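Local coordinates for actin-related protein 8 (Homo sapiens, PDB 4FO0), which binds ATP with low basal ATPase activity, does not polymerize, and serves the INO80 chromatin-remodelling complex as a proposed core subunit in transcription, replication and probably DNA repair, at residues Ile205-Asn210 and Val232-Val237. Residues are numbered along the deposited sequence; the frame is centred on the assembly and turned at random.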
loop_
_atom_site.group_PDB
_atom_site.type_symbol
_atom_site.label_atom_id
_atom_site.label_comp_id
_atom_site.label_asym_id
_atom_site.label_seq_id
_atom_site.Cartn_x
_atom_site.Cartn_y
_atom_site.Cartn_z
ATOM N N ILE A 205 2.025 13.155 1.489
ATOM C CA ILE A 205 3.281 12.662 0.962
ATOM C C ILE A 205 3.894 11.655 1.923
ATOM O O ILE A 205 3.546 11.617 3.101
ATOM C CB ILE A 205 4.278 13.801 0.718
ATOM C CG1 ILE A 205 4.736 14.417 2.040
ATOM C CG2 ILE A 205 3.665 14.853 -0.146
ATOM C CD1 ILE A 205 5.823 15.428 1.864
ATOM N N PRO A 206 4.821 10.837 1.420
ATOM C CA PRO A 206 5.456 9.822 2.264
ATOM C C PRO A 206 6.151 10.464 3.456
ATOM O O PRO A 206 6.565 11.619 3.408
ATOM C CB PRO A 206 6.508 9.196 1.344
ATOM C CG PRO A 206 6.077 9.565 -0.070
ATOM C CD PRO A 206 5.397 10.898 0.064
ATOM N N ASP A 207 6.275 9.691 4.522
ATOM C CA ASP A 207 6.978 10.114 5.720
ATOM C C ASP A 207 8.431 10.510 5.418
ATOM O O ASP A 207 8.879 11.595 5.790
ATOM C CB ASP A 207 6.923 8.969 6.726
ATOM C CG ASP A 207 7.200 9.421 8.124
ATOM O OD1 ASP A 207 6.764 10.539 8.474
ATOM O OD2 ASP A 207 7.857 8.659 8.867
ATOM N N ILE A 208 9.163 9.607 4.763
ATOM C CA ILE A 208 10.452 9.913 4.137
ATOM C C ILE A 208 10.166 10.257 2.672
ATOM O O ILE A 208 9.778 9.391 1.885
ATOM C CB ILE A 208 11.423 8.708 4.229
ATOM C CG1 ILE A 208 11.760 8.395 5.684
ATOM C CG2 ILE A 208 12.707 8.967 3.486
ATOM C CD1 ILE A 208 12.436 7.057 5.875
ATOM N N TYR A 209 10.331 11.526 2.314
ATOM C CA TYR A 209 9.922 12.013 0.993
ATOM C C TYR A 209 11.124 12.482 0.196
ATOM O O TYR A 209 12.191 12.702 0.736
ATOM C CB TYR A 209 8.921 13.181 1.121
ATOM C CG TYR A 209 9.413 14.248 2.063
ATOM C CD1 TYR A 209 9.070 14.224 3.411
ATOM C CD2 TYR A 209 10.272 15.243 1.624
ATOM C CE1 TYR A 209 9.552 15.183 4.288
ATOM C CE2 TYR A 209 10.760 16.207 2.498
ATOM C CZ TYR A 209 10.394 16.169 3.824
ATOM O OH TYR A 209 10.877 17.119 4.682
ATOM N N ASN A 210 10.937 12.645 -1.100
ATOM C CA ASN A 210 11.990 13.159 -1.936
ATOM C C ASN A 210 11.698 14.624 -2.267
ATOM O O ASN A 210 10.715 14.924 -2.949
ATOM C CB ASN A 210 12.070 12.302 -3.192
ATOM C CG ASN A 210 13.066 12.828 -4.197
ATOM O OD1 ASN A 210 13.158 14.038 -4.435
ATOM N ND2 ASN A 210 13.818 11.914 -4.810
ATOM N N VAL A 232 0.830 20.647 1.817
ATOM C CA VAL A 232 1.476 19.353 1.772
ATOM C C VAL A 232 1.678 18.849 3.191
ATOM O O VAL A 232 2.076 19.608 4.067
ATOM C CB VAL A 232 2.828 19.439 1.059
ATOM C CG1 VAL A 232 3.547 18.134 1.173
ATOM C CG2 VAL A 232 2.621 19.811 -0.380
ATOM N N HIS A 233 1.385 17.577 3.427
ATOM C CA HIS A 233 1.684 16.992 4.720
ATOM C C HIS A 233 2.072 15.525 4.589
ATOM O O HIS A 233 1.774 14.878 3.588
ATOM C CB HIS A 233 0.494 17.146 5.658
ATOM C CG HIS A 233 0.881 17.474 7.065
ATOM N ND1 HIS A 233 2.118 17.158 7.587
ATOM C CD2 HIS A 233 0.202 18.108 8.051
ATOM C CE1 HIS A 233 2.180 17.574 8.841
ATOM N NE2 HIS A 233 1.030 18.152 9.145
ATOM N N GLN A 234 2.731 14.999 5.609
ATOM C CA GLN A 234 3.152 13.611 5.598
ATOM C C GLN A 234 1.997 12.688 5.907
ATOM O O GLN A 234 1.158 12.994 6.750
ATOM C CB GLN A 234 4.254 13.396 6.605
ATOM C CG GLN A 234 5.413 14.299 6.364
ATOM C CD GLN A 234 6.322 14.333 7.544
ATOM O OE1 GLN A 234 7.367 13.684 7.553
ATOM N NE2 GLN A 234 5.923 15.071 8.573
ATOM N N GLU A 235 1.966 11.549 5.227
ATOM C CA GLU A 235 0.859 10.629 5.367
ATOM C C GLU A 235 0.847 10.051 6.793
ATOM O O GLU A 235 -0.202 9.686 7.319
ATOM C CB GLU A 235 0.903 9.543 4.270
ATOM C CG GLU A 235 2.053 8.532 4.398
ATOM C CD GLU A 235 2.449 7.836 3.076
ATOM O OE1 GLU A 235 3.625 7.415 2.963
ATOM O OE2 GLU A 235 1.606 7.691 2.162
ATOM N N SER A 236 2.011 9.996 7.428
ATOM C CA SER A 236 2.103 9.461 8.787
ATOM C C SER A 236 1.406 10.366 9.815
ATOM O O SER A 236 0.676 9.892 10.683
ATOM C CB SER A 236 3.563 9.262 9.176
ATOM O OG SER A 236 4.312 10.419 8.848
ATOM N N VAL A 237 1.640 11.671 9.724
ATOM C CA VAL A 237 0.997 12.589 10.639
ATOM C C VAL A 237 -0.505 12.586 10.384
ATOM O O VAL A 237 -1.308 12.574 11.326
ATOM C CB VAL A 237 1.541 14.009 10.492
ATOM C CG1 VAL A 237 0.768 14.948 11.385
ATOM C CG2 VAL A 237 3.013 14.039 10.809
#
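Two parallel strands of the actin fold's nucleotide-binding core end here beside the ATP and magnesium site, with I205 closing one and Q234 the other. I205 is gripped at both ends of its backbone: its N donates to H233 O at 2.7 Å, and its O accepts from E235 N at 2.6 Å, so the last bond of the sheet already reaches the first turn of a helix. Q234 CA also leans on I205 O, a CA-H...O contact. On the I205 side chain, CG2 meets V232 CG1 at 3.5 Å and CD1 lies almost as near, the two side chains crossing at about a right angle. Cutting I205 back to an alanine removes CG2 and CD1 and would probably open a gap beside V232 CG1.

Beyond the strand end, D207 OD1 accepts a hydrogen bond from S236 OG, modelled at 2.5 Å. With chi1 at -161°, the D207 carboxylate is swung opposite its own amide nitrogen, which carries it to the S236 hydroxyl, and S268 OG also bonds OD1. E235 lays OE1 3.1 Å from P206 CA, while its OE2 is held by H21 NE2; the E235 side chain lies about 4 Å from the magnesium ion and about 4 Å from the side chain of D252, an ATP-binding residue.

Helix 211-225 links the two strands in a beta-alpha-beta crossover and packs V218 on V232; C261 of strand 258-264 touches D207 and S236, and helix 235-243 leads away from Q234.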